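Local coordinates for protein manganese lipoxygenase (Gaeumannomyces graminis, PDB 5FX8) that oxidises linoleic and alpha-linolenic acids to 11S- and 13R-hydroperoxy fatty acids, using a catalytic manganese ion, at residues 194-197 against 201-204; 315-320 against 410-415; 414-419 against 465-470. All blocks are in the same frame, centred on the assembly; numbering follows the deposited sequence.

In the fold
Contacts 2 and 3 are halves of one helix-packing cluster: their centres lie 5 Å apart, both use helix 396-420, and Phe415 takes part in each, meeting Val317 in contact 2 and Leu467 in contact 3. Met412 also touches both Val317 and Leu467, so helix 396-420 packs against both helices 313-321 and 460-481, which also touch each other. Contact 1 is remote, its centre 51 Å from that of contact 2 and 49 Å from that of contact 3, with nearest atoms about 41 and 32 Å away. None of the three lies at the manganese site, but helix 460-481 of contact 3 carries the metal ligand His478 farther along.

Contact 1: residues 194-197 against 201-204; sequences VVKK and TTLE
Val195 turns its CG1 branch onto the start of the following helix, where the methyl lies 3.8 Å from Leu203 N and also touches Leu203 CG. CG2 of the same valine is 4.1 Å from Leu203 CG, so both valine methyls face the branch point of the leucine from one side, and the two side chains cross at about a right angle. Both residues are buried, and Val190 adds to the apolar cover of Val195.

Lys196 makes the outer half of the contact with its long side chain, CE and NZ included. Two successive bends, chi2 74° and chi3 63°, fold the chain back over the Thr201 backbone, where CE comes to 3.9 Å from Thr201 O. Beyond this, NZ lies 3.9 Å from Thr202 CG2, the lysine and threonine running side by side in the same direction. The Lys196 backbone joins in through a CA-H...O contact, with Lys196 CA 3.5 Å from Thr201 O.

Thr202 directs its two branches to separate tasks. With OG1 between the backbone N and the carbonyl carbon (chi1 71°), the hydroxyl bonds to Ala205 N, while CG2 is left beside the lysine. Thr199 OG1, bonded to Val195 O and Thr201 N, ties the turn together. These features are those of a short link between consecutive helices, 192-199 and 203-208, the second opened by a threonine N-cap.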
ATOM      1  N   VAL A 194      33.034   7.946  26.785  1.00 21.81           N
ATOM      2  CA  VAL A 194      31.751   7.334  26.492  1.00 20.84           C
ATOM      3  C   VAL A 194      31.916   6.280  25.412  1.00 20.43           C
ATOM      4  O   VAL A 194      31.435   5.150  25.545  1.00 24.03           O
ATOM      5  CB  VAL A 194      30.734   8.411  26.078  1.00 22.80           C
ATOM      6  CG1 VAL A 194      29.366   7.856  26.104  1.00 20.91           C
ATOM      7  CG2 VAL A 194      30.822   9.588  26.984  1.00 24.64           C
ATOM      8  N   VAL A 195      32.619   6.631  24.335  1.00 20.96           N
ATOM      9  CA  VAL A 195      32.845   5.685  23.246  1.00 21.22           C
ATOM     10  C   VAL A 195      33.582   4.453  23.750  1.00 19.45           C
ATOM     11  O   VAL A 195      33.268   3.331  23.360  1.00 20.52           O
ATOM     12  CB  VAL A 195      33.599   6.364  22.089  1.00 20.50           C
ATOM     13  CG1 VAL A 195      33.719   5.428  20.921  1.00 20.01           C
ATOM     14  CG2 VAL A 195      32.885   7.610  21.659  1.00 21.42           C
ATOM     15  N   LYS A 196      34.555   4.632  24.633  1.00 20.47           N
ATOM     16  CA  LYS A 196      35.307   3.480  25.111  1.00 21.16           C
ATOM     17  C   LYS A 196      34.447   2.586  25.988  1.00 21.02           C
ATOM     18  O   LYS A 196      34.476   1.357  25.845  1.00 18.37           O
ATOM     19  CB  LYS A 196      36.547   3.939  25.863  1.00 21.83           C
ATOM     20  CG  LYS A 196      37.353   2.836  26.503  1.00 18.82           C
ATOM     21  CD  LYS A 196      38.123   2.062  25.471  1.00 22.60           C
ATOM     22  CE  LYS A 196      39.119   2.942  24.785  1.00 20.94           C
ATOM     23  NZ  LYS A 196      39.912   2.092  23.887  1.00 31.56           N
ATOM     24  N   LYS A 197      33.657   3.175  26.894  1.00 22.01           N
ATOM     25  CA  LYS A 197      32.818   2.318  27.731  1.00 22.45           C
ATOM     26  C   LYS A 197      31.691   1.657  26.944  1.00 21.46           C
ATOM     27  O   LYS A 197      31.185   0.621  27.373  1.00 25.18           O
ATOM     28  CB  LYS A 197      32.240   3.098  28.917  1.00 22.92           C
ATOM     29  CG  LYS A 197      33.283   3.578  29.890  1.00 31.49           C
ATOM     30  CD  LYS A 197      32.746   3.769  31.292  1.00 33.95           C
ATOM     31  CE  LYS A 197      31.495   4.587  31.287  1.00 33.41           C
ATOM     32  NZ  LYS A 197      30.663   4.245  32.473  1.00 37.24           N
ATOM     33  N   THR A 201      36.371   0.388  22.170  1.00 19.08           N
ATOM     34  CA  THR A 201      37.407   0.832  21.254  1.00 21.15           C
ATOM     35  C   THR A 201      37.188   2.322  21.040  1.00 19.70           C
ATOM     36  O   THR A 201      36.560   2.984  21.869  1.00 27.05           O
ATOM     37  CB  THR A 201      37.406  -0.059  19.989  1.00 25.07           C
ATOM     38  OG1 THR A 201      38.383   0.375  19.039  1.00 22.95           O
ATOM     39  CG2 THR A 201      36.034  -0.130  19.330  1.00 27.88           C
ATOM     40  N   THR A 202      37.732   2.880  19.971  1.00 22.15           N
ATOM     41  CA  THR A 202      37.603   4.312  19.729  1.00 23.21           C
ATOM     42  C   THR A 202      36.890   4.586  18.418  1.00 21.93           C
ATOM     43  O   THR A 202      36.826   3.733  17.534  1.00 22.13           O
ATOM     44  CB  THR A 202      38.954   5.001  19.670  1.00 21.89           C
ATOM     45  OG1 THR A 202      39.605   4.617  18.457  1.00 23.17           O
ATOM     46  CG2 THR A 202      39.790   4.583  20.832  1.00 22.89           C
ATOM     47  N   LEU A 203      36.385   5.813  18.292  1.00 22.09           N
ATOM     48  CA  LEU A 203      35.830   6.258  17.020  1.00 22.64           C
ATOM     49  C   LEU A 203      36.867   6.206  15.909  1.00 23.11           C
ATOM     50  O   LEU A 203      36.542   5.862  14.773  1.00 25.50           O
ATOM     51  CB  LEU A 203      35.280   7.676  17.136  1.00 23.41           C
ATOM     52  CG  LEU A 203      33.911   7.897  17.749  1.00 22.19           C
ATOM     53  CD1 LEU A 203      33.558   9.297  17.474  1.00 24.54           C
ATOM     54  CD2 LEU A 203      32.874   7.004  17.166  1.00 19.94           C
ATOM     55  N   GLU A 204      38.113   6.569  16.200  1.00 24.36           N
ATOM     56  CA  GLU A 204      39.144   6.482  15.177  1.00 23.35           C
ATOM     57  C   GLU A 204      39.324   5.044  14.718  1.00 24.11           C
ATOM     58  O   GLU A 204      39.332   4.763  13.518  1.00 22.24           O
ATOM     59  CB  GLU A 204      40.446   7.061  15.708  1.00 25.40           C
ATOM     60  CG  GLU A 204      40.397   8.582  15.927  1.00 31.95           C
ATOM     61  CD  GLU A 204      39.508   9.068  17.119  1.00 42.54           C
ATOM     62  OE1 GLU A 204      39.353   8.354  18.141  1.00 30.71           O
ATOM     63  OE2 GLU A 204      38.967  10.203  17.033  1.00 50.37           O
TER

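Contact 2: residues 315-320 against 410-415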
ATOM      1  N   MET A 315       5.084  -3.404 -23.736  1.00  7.55           N
ATOM      2  CA  MET A 315       4.090  -2.406 -23.377  1.00  7.84           C
ATOM      3  C   MET A 315       3.021  -2.997 -22.489  1.00  7.57           C
ATOM      4  O   MET A 315       2.573  -2.348 -21.546  1.00 23.38           O
ATOM      5  CB  MET A 315       3.442  -1.810 -24.627  1.00  8.49           C
ATOM      6  CG  MET A 315       2.582  -0.566 -24.367  1.00  9.15           C
ATOM      7  SD  MET A 315       3.599   0.813 -23.836  1.00  9.97           S
ATOM      8  CE  MET A 315       3.223   0.956 -22.111  1.00 10.48           C
ATOM      9  N   GLY A 316       2.594  -4.222 -22.781  1.00  7.61           N
ATOM     10  CA  GLY A 316       1.572  -4.859 -21.970  1.00  8.33           C
ATOM     11  C   GLY A 316       2.043  -5.193 -20.569  1.00  7.47           C
ATOM     12  O   GLY A 316       1.302  -5.014 -19.602  1.00 19.52           O
ATOM     13  N   VAL A 317       3.283  -5.661 -20.429  1.00  7.73           N
ATOM     14  CA  VAL A 317       3.779  -5.918 -19.081  1.00  8.91           C
ATOM     15  C   VAL A 317       4.004  -4.600 -18.309  1.00  7.77           C
ATOM     16  O   VAL A 317       3.718  -4.510 -17.104  1.00 19.86           O
ATOM     17  CB  VAL A 317       5.030  -6.801 -19.173  1.00  6.18           C
ATOM     18  CG1 VAL A 317       5.766  -6.912 -17.873  1.00  5.88           C
ATOM     19  CG2 VAL A 317       4.604  -8.151 -19.608  1.00  8.47           C
ATOM     20  N   LEU A 318       4.487  -3.553 -18.980  1.00 12.95           N
ATOM     21  CA  LEU A 318       4.657  -2.287 -18.283  1.00  6.40           C
ATOM     22  C   LEU A 318       3.315  -1.715 -17.849  1.00 12.08           C
ATOM     23  O   LEU A 318       3.175  -1.250 -16.716  1.00  6.72           O
ATOM     24  CB  LEU A 318       5.407  -1.289 -19.152  1.00  6.15           C
ATOM     25  CG  LEU A 318       6.907  -1.498 -19.287  1.00  6.18           C
ATOM     26  CD1 LEU A 318       7.425  -0.433 -20.168  1.00  8.29           C
ATOM     27  CD2 LEU A 318       7.602  -1.430 -17.988  1.00  4.83           C
ATOM     28  N   ASN A 319       2.310  -1.767 -18.725  1.00 11.56           N
ATOM     29  CA  ASN A 319       0.971  -1.351 -18.318  1.00  6.77           C
ATOM     30  C   ASN A 319       0.500  -2.126 -17.119  1.00  6.98           C
ATOM     31  O   ASN A 319      -0.087  -1.557 -16.202  1.00 16.26           O
ATOM     32  CB  ASN A 319      -0.034  -1.527 -19.442  1.00  9.17           C
ATOM     33  CG  ASN A 319       0.027  -0.428 -20.374  1.00 10.19           C
ATOM     34  OD1 ASN A 319       0.591   0.585 -20.025  1.00  7.79           O
ATOM     35  ND2 ASN A 319      -0.474  -0.600 -21.582  1.00  6.53           N
ATOM     36  N   ARG A 320       0.715  -3.431 -17.120  1.00  9.36           N
ATOM     37  CA  ARG A 320       0.300  -4.209 -15.965  1.00  6.98           C
ATOM     38  C   ARG A 320       0.989  -3.735 -14.693  1.00  5.86           C
ATOM     39  O   ARG A 320       0.344  -3.580 -13.660  1.00  5.97           O
ATOM     40  CB  ARG A 320       0.572  -5.685 -16.206  1.00  5.95           C
ATOM     41  CG  ARG A 320       0.358  -6.505 -14.978  1.00  5.74           C
ATOM     42  CD  ARG A 320      -1.082  -6.773 -14.840  1.00  6.30           C
ATOM     43  NE  ARG A 320      -1.388  -7.744 -13.814  1.00  6.29           N
ATOM     44  CZ  ARG A 320      -2.617  -8.057 -13.440  1.00  6.06           C
ATOM     45  NH1 ARG A 320      -3.653  -7.492 -14.024  1.00  6.32           N
ATOM     46  NH2 ARG A 320      -2.806  -8.962 -12.512  1.00  6.42           N
ATOM     47  N   ARG A 410      14.175 -14.196 -12.926  1.00  9.42           N
ATOM     48  CA  ARG A 410      13.888 -15.413 -13.659  1.00 10.50           C
ATOM     49  C   ARG A 410      12.703 -15.211 -14.595  1.00 10.21           C
ATOM     50  O   ARG A 410      12.793 -15.518 -15.789  1.00 11.36           O
ATOM     51  CB  ARG A 410      13.649 -16.560 -12.696  1.00 10.99           C
ATOM     52  CG  ARG A 410      13.407 -17.871 -13.377  1.00 11.36           C
ATOM     53  CD  ARG A 410      13.072 -18.920 -12.356  1.00 17.76           C
ATOM     54  NE  ARG A 410      14.062 -18.951 -11.278  1.00 24.78           N
ATOM     55  CZ  ARG A 410      15.195 -19.647 -11.344  1.00 32.39           C
ATOM     56  NH1 ARG A 410      15.480 -20.368 -12.435  1.00 27.65           N
ATOM     57  NH2 ARG A 410      16.049 -19.623 -10.327  1.00 35.15           N
ATOM     58  N   PHE A 411      11.589 -14.672 -14.082  1.00  9.10           N
ATOM     59  CA  PHE A 411      10.456 -14.455 -14.971  1.00  8.62           C
ATOM     60  C   PHE A 411      10.822 -13.530 -16.120  1.00 14.47           C
ATOM     61  O   PHE A 411      10.453 -13.784 -17.265  1.00 16.82           O
ATOM     62  CB  PHE A 411       9.253 -13.890 -14.235  1.00  7.66           C
ATOM     63  CG  PHE A 411       8.142 -13.504 -15.149  1.00  7.31           C
ATOM     64  CD1 PHE A 411       8.088 -12.241 -15.707  1.00  7.04           C
ATOM     65  CD2 PHE A 411       7.168 -14.409 -15.476  1.00  7.26           C
ATOM     66  CE1 PHE A 411       7.106 -11.907 -16.552  1.00  6.82           C
ATOM     67  CE2 PHE A 411       6.166 -14.067 -16.315  1.00  7.08           C
ATOM     68  CZ  PHE A 411       6.142 -12.819 -16.864  1.00  7.21           C
ATOM     69  N   MET A 412      11.495 -12.422 -15.834  1.00  9.55           N
ATOM     70  CA  MET A 412      11.729 -11.461 -16.895  1.00  9.58           C
ATOM     71  C   MET A 412      12.648 -12.046 -17.937  1.00 10.95           C
ATOM     72  O   MET A 412      12.499 -11.774 -19.127  1.00 11.70           O
ATOM     73  CB  MET A 412      12.296 -10.155 -16.343  1.00  8.54           C
ATOM     74  CG  MET A 412      11.308  -9.310 -15.615  1.00  7.63           C
ATOM     75  SD  MET A 412       9.837  -8.873 -16.559  1.00 11.93           S
ATOM     76  CE  MET A 412       9.022  -7.849 -15.350  1.00  5.32           C
ATOM     77  N   GLN A 413      13.613 -12.842 -17.505  1.00 12.47           N
ATOM     78  CA  GLN A 413      14.506 -13.511 -18.437  1.00 13.58           C
ATOM     79  C   GLN A 413      13.728 -14.447 -19.341  1.00 13.50           C
ATOM     80  O   GLN A 413      13.906 -14.441 -20.560  1.00 14.56           O
ATOM     81  CB  GLN A 413      15.582 -14.269 -17.679  1.00 12.78           C
ATOM     82  CG  GLN A 413      16.655 -14.822 -18.588  1.00 24.52           C
ATOM     83  CD  GLN A 413      17.644 -13.762 -19.048  1.00 34.38           C
ATOM     84  OE1 GLN A 413      18.371 -13.195 -18.233  1.00 37.80           O
ATOM     85  NE2 GLN A 413      17.683 -13.497 -20.355  1.00 30.43           N
ATOM     86  N   ALA A 414      12.823 -15.233 -18.769  1.00 12.22           N
ATOM     87  CA  ALA A 414      12.048 -16.101 -19.638  1.00 12.61           C
ATOM     88  C   ALA A 414      11.102 -15.304 -20.528  1.00 12.08           C
ATOM     89  O   ALA A 414      10.845 -15.706 -21.659  1.00 15.86           O
ATOM     90  CB  ALA A 414      11.293 -17.138 -18.823  1.00  8.87           C
ATOM     91  N   PHE A 415      10.598 -14.168 -20.057  1.00 13.24           N
ATOM     92  CA  PHE A 415       9.696 -13.360 -20.866  1.00 11.29           C
ATOM     93  C   PHE A 415      10.417 -12.751 -22.057  1.00 12.31           C
ATOM     94  O   PHE A 415       9.883 -12.743 -23.169  1.00 13.65           O
ATOM     95  CB  PHE A 415       9.051 -12.278 -19.992  1.00 10.13           C
ATOM     96  CG  PHE A 415       8.374 -11.193 -20.764  1.00  9.69           C
ATOM     97  CD1 PHE A 415       7.271 -11.459 -21.539  1.00 10.14           C
ATOM     98  CD2 PHE A 415       8.837  -9.907 -20.711  1.00  9.40           C
ATOM     99  CE1 PHE A 415       6.661 -10.484 -22.251  1.00  8.71           C
ATOM    100  CE2 PHE A 415       8.204  -8.901 -21.422  1.00  8.48           C
ATOM    101  CZ  PHE A 415       7.124  -9.198 -22.191  1.00  8.93           C
TER
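Val317 lays its CG2 methyl over one face of the Phe415 ring. The evidence for a CH-pi contact is its position 4.2 Å from the ring centroid and 28° off the ring normal; the displacement favours the far end of the ring, where CG2 is 3.8 Å from Phe415 CZ. The valine and the phenylalanine reach past one another from their opposing helices. The other valine branch, CG1, meets the terminal methyl of Met412, with CG1 and Met412 CE 4.2 Å apart.

The chi1 of Val317 accounts for this division. Val317 has CG1 anti to the backbone N (chi1 169°), which leaves CG2 anti to the carbonyl carbon and able to cover the ring. This is apolar helix-helix packing in the largely alpha-helical lipoxygenase fold, between helices 313-321 and 396-420; within segments 315-320 and 410-415 the closest CA atoms, of Val317 and Phe415, are 9.7 Å apart.

In the next shell, Met412 SD lies in the plane of the Phe411 ring at its edge, 3.9 Å from Phe411 CD1. Phe411 is itself stacked with Phe555 and meets Tyr568 edge-to-face, and Tyr568 of helix 566-587 also touches Val317. Farther along helix 313-321, Arg320 NE and NH2 bond to the carbonyl oxygens of Ala554 and Asp553.

Contact 3: residues 414-419 against 465-470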
ATOM      1  N   ALA A 414      12.823 -15.233 -18.769  1.00 12.22           N
ATOM      2  CA  ALA A 414      12.048 -16.101 -19.638  1.00 12.61           C
ATOM      3  C   ALA A 414      11.102 -15.304 -20.528  1.00 12.08           C
ATOM      4  O   ALA A 414      10.845 -15.706 -21.659  1.00 15.86           O
ATOM      5  CB  ALA A 414      11.293 -17.138 -18.823  1.00  8.87           C
ATOM      6  N   PHE A 415      10.598 -14.168 -20.057  1.00 13.24           N
ATOM      7  CA  PHE A 415       9.696 -13.360 -20.866  1.00 11.29           C
ATOM      8  C   PHE A 415      10.417 -12.751 -22.057  1.00 12.31           C
ATOM      9  O   PHE A 415       9.883 -12.743 -23.169  1.00 13.65           O
ATOM     10  CB  PHE A 415       9.051 -12.278 -19.992  1.00 10.13           C
ATOM     11  CG  PHE A 415       8.374 -11.193 -20.764  1.00  9.69           C
ATOM     12  CD1 PHE A 415       7.271 -11.459 -21.539  1.00 10.14           C
ATOM     13  CD2 PHE A 415       8.837  -9.907 -20.711  1.00  9.40           C
ATOM     14  CE1 PHE A 415       6.661 -10.484 -22.251  1.00  8.71           C
ATOM     15  CE2 PHE A 415       8.204  -8.901 -21.422  1.00  8.48           C
ATOM     16  CZ  PHE A 415       7.124  -9.198 -22.191  1.00  8.93           C
ATOM     17  N   VAL A 416      11.632 -12.250 -21.844  1.00 12.36           N
ATOM     18  CA  VAL A 416      12.405 -11.653 -22.923  1.00 13.02           C
ATOM     19  C   VAL A 416      12.836 -12.719 -23.910  1.00 15.49           C
ATOM     20  O   VAL A 416      12.708 -12.535 -25.124  1.00 15.78           O
ATOM     21  CB  VAL A 416      13.607 -10.870 -22.365  1.00 13.39           C
ATOM     22  CG1 VAL A 416      14.520 -10.394 -23.475  1.00 14.81           C
ATOM     23  CG2 VAL A 416      13.125  -9.693 -21.616  1.00 11.45           C
ATOM     24  N   ASP A 417      13.308 -13.868 -23.409  1.00 15.53           N
ATOM     25  CA  ASP A 417      13.650 -14.955 -24.318  1.00 18.53           C
ATOM     26  C   ASP A 417      12.432 -15.425 -25.105  1.00 16.84           C
ATOM     27  O   ASP A 417      12.533 -15.716 -26.294  1.00 18.64           O
ATOM     28  CB  ASP A 417      14.278 -16.122 -23.559  1.00 19.40           C
ATOM     29  CG  ASP A 417      15.671 -15.811 -23.005  1.00 25.28           C
ATOM     30  OD1 ASP A 417      16.398 -14.919 -23.511  1.00 27.50           O
ATOM     31  OD2 ASP A 417      16.033 -16.492 -22.028  1.00 26.54           O
ATOM     32  N   SER A 418      11.265 -15.473 -24.478  1.00 15.96           N
ATOM     33  CA  SER A 418      10.080 -15.888 -25.218  1.00 15.38           C
ATOM     34  C   SER A 418       9.711 -14.878 -26.304  1.00 17.46           C
ATOM     35  O   SER A 418       9.254 -15.256 -27.388  1.00 18.83           O
ATOM     36  CB  SER A 418       8.923 -16.103 -24.247  1.00 15.16           C
ATOM     37  OG  SER A 418       7.660 -16.056 -24.906  1.00 18.65           O
ATOM     38  N   THR A 419       9.908 -13.594 -26.041  1.00 17.59           N
ATOM     39  CA  THR A 419       9.518 -12.582 -27.015  1.00 17.38           C
ATOM     40  C   THR A 419      10.490 -12.488 -28.180  1.00 17.23           C
ATOM     41  O   THR A 419      10.077 -12.271 -29.318  1.00 17.77           O
ATOM     42  CB  THR A 419       9.408 -11.242 -26.304  1.00 15.08           C
ATOM     43  OG1 THR A 419       8.381 -11.346 -25.338  1.00 13.43           O
ATOM     44  CG2 THR A 419       9.121 -10.119 -27.260  1.00 16.29           C
ATOM     45  N   ASP A 465      17.274  -6.162 -17.092  1.00 14.49           N
ATOM     46  CA  ASP A 465      17.520  -5.306 -15.934  1.00 10.06           C
ATOM     47  C   ASP A 465      16.432  -4.265 -15.770  1.00  8.79           C
ATOM     48  O   ASP A 465      15.928  -4.053 -14.670  1.00  7.91           O
ATOM     49  CB  ASP A 465      18.852  -4.601 -16.063  1.00 11.74           C
ATOM     50  CG  ASP A 465      20.016  -5.509 -15.840  1.00 15.40           C
ATOM     51  OD1 ASP A 465      19.820  -6.654 -15.355  1.00 12.53           O
ATOM     52  OD2 ASP A 465      21.134  -5.053 -16.164  1.00 15.23           O
ATOM     53  N   VAL A 466      16.076  -3.598 -16.857  1.00  8.72           N
ATOM     54  CA  VAL A 466      15.034  -2.581 -16.818  1.00  9.11           C
ATOM     55  C   VAL A 466      13.717  -3.163 -16.314  1.00  8.33           C
ATOM     56  O   VAL A 466      13.116  -2.649 -15.361  1.00  8.00           O
ATOM     57  CB  VAL A 466      14.890  -1.940 -18.208  1.00  9.09           C
ATOM     58  CG1 VAL A 466      13.622  -1.119 -18.314  1.00  9.03           C
ATOM     59  CG2 VAL A 466      16.075  -1.089 -18.472  1.00  8.09           C
ATOM     60  N   LEU A 467      13.260  -4.252 -16.931  1.00  9.43           N
ATOM     61  CA  LEU A 467      11.981  -4.843 -16.555  1.00  9.13           C
ATOM     62  C   LEU A 467      12.006  -5.415 -15.137  1.00  7.43           C
ATOM     63  O   LEU A 467      11.014  -5.315 -14.401  1.00 12.07           O
ATOM     64  CB  LEU A 467      11.594  -5.908 -17.571  1.00  8.83           C
ATOM     65  CG  LEU A 467      11.550  -5.453 -19.027  1.00  9.89           C
ATOM     66  CD1 LEU A 467      11.075  -6.542 -19.959  1.00  7.01           C
ATOM     67  CD2 LEU A 467      10.667  -4.221 -19.172  1.00 10.21           C
ATOM     68  N   THR A 468      13.133  -5.993 -14.727  1.00  7.97           N
ATOM     69  CA  THR A 468      13.265  -6.458 -13.355  1.00  9.05           C
ATOM     70  C   THR A 468      13.192  -5.306 -12.366  1.00 15.40           C
ATOM     71  O   THR A 468      12.517  -5.398 -11.338  1.00  7.44           O
ATOM     72  CB  THR A 468      14.570  -7.212 -13.197  1.00  8.25           C
ATOM     73  OG1 THR A 468      14.643  -8.177 -14.229  1.00  9.37           O
ATOM     74  CG2 THR A 468      14.599  -7.931 -11.902  1.00  7.28           C
ATOM     75  N   HIS A 469      13.875  -4.217 -12.660  1.00  7.98           N
ATOM     76  CA  HIS A 469      13.882  -3.107 -11.735  1.00 13.38           C
ATOM     77  C   HIS A 469      12.507  -2.456 -11.644  1.00  8.67           C
ATOM     78  O   HIS A 469      12.101  -2.013 -10.566  1.00  9.65           O
ATOM     79  CB  HIS A 469      14.949  -2.115 -12.161  1.00  8.05           C
ATOM     80  CG  HIS A 469      15.191  -1.052 -11.159  1.00  7.86           C
ATOM     81  ND1 HIS A 469      15.587  -1.324  -9.873  1.00  8.23           N
ATOM     82  CD2 HIS A 469      15.060   0.287 -11.239  1.00 13.81           C
ATOM     83  CE1 HIS A 469      15.701  -0.194  -9.205  1.00  8.81           C
ATOM     84  NE2 HIS A 469      15.388   0.799 -10.013  1.00 11.05           N
ATOM     85  N   VAL A 470      11.760  -2.403 -12.746  1.00  8.97           N
ATOM     86  CA  VAL A 470      10.430  -1.827 -12.631  1.00  6.40           C
ATOM     87  C   VAL A 470       9.537  -2.727 -11.795  1.00  8.93           C
ATOM     88  O   VAL A 470       8.893  -2.267 -10.845  1.00 18.28           O
ATOM     89  CB  VAL A 470       9.799  -1.534 -13.998  1.00  6.42           C
ATOM     90  CG1 VAL A 470       8.406  -1.050 -13.749  1.00  6.00           C
ATOM     91  CG2 VAL A 470      10.565  -0.478 -14.717  1.00  5.85           C
TER
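Leu467 sets its CD1 methyl against the edge of the Phe415 ring, close to the ring plane, 4.0 Å from Phe415 CE2. The methyl therefore meets one lateral edge of the aromatic ring and not a face, and the two side chains cross at about a right angle. The same CD1 is 4.1 Å from Val416 CG2, so one leucine methyl touches two consecutive residues of the partner helix. Its reach comes from an extended chain: CD1 is anti to CA (chi2 -176°).

Here helix 460-481 packs on helix 396-420 inside the alpha-helical lipoxygenase domain, the former being the helix that supplies the manganese ligand His478 later in its course. Between segments 414-419 and 465-470 the closest CA pair is Val416 and Leu467, 9.3 Å apart. Leu463 and Val464 extend the apolar surface met by Val416, while Val314 of helix 313-321 touches Leu467.

Thr419, one turn after Phe415, gives the Phe415 carbonyl a second donor. Its OG1 bonds to Phe415 O at 3.0 Å, with a C=O...donor angle of 151° and a tilt of 28° from the carbonyl plane; the helical bond from Thr419 N arrives from the opposite face. Outside the apolar contact, salt bridges from Asp417 to Arg460 and from Asp465 to Arg409 join the same two helices.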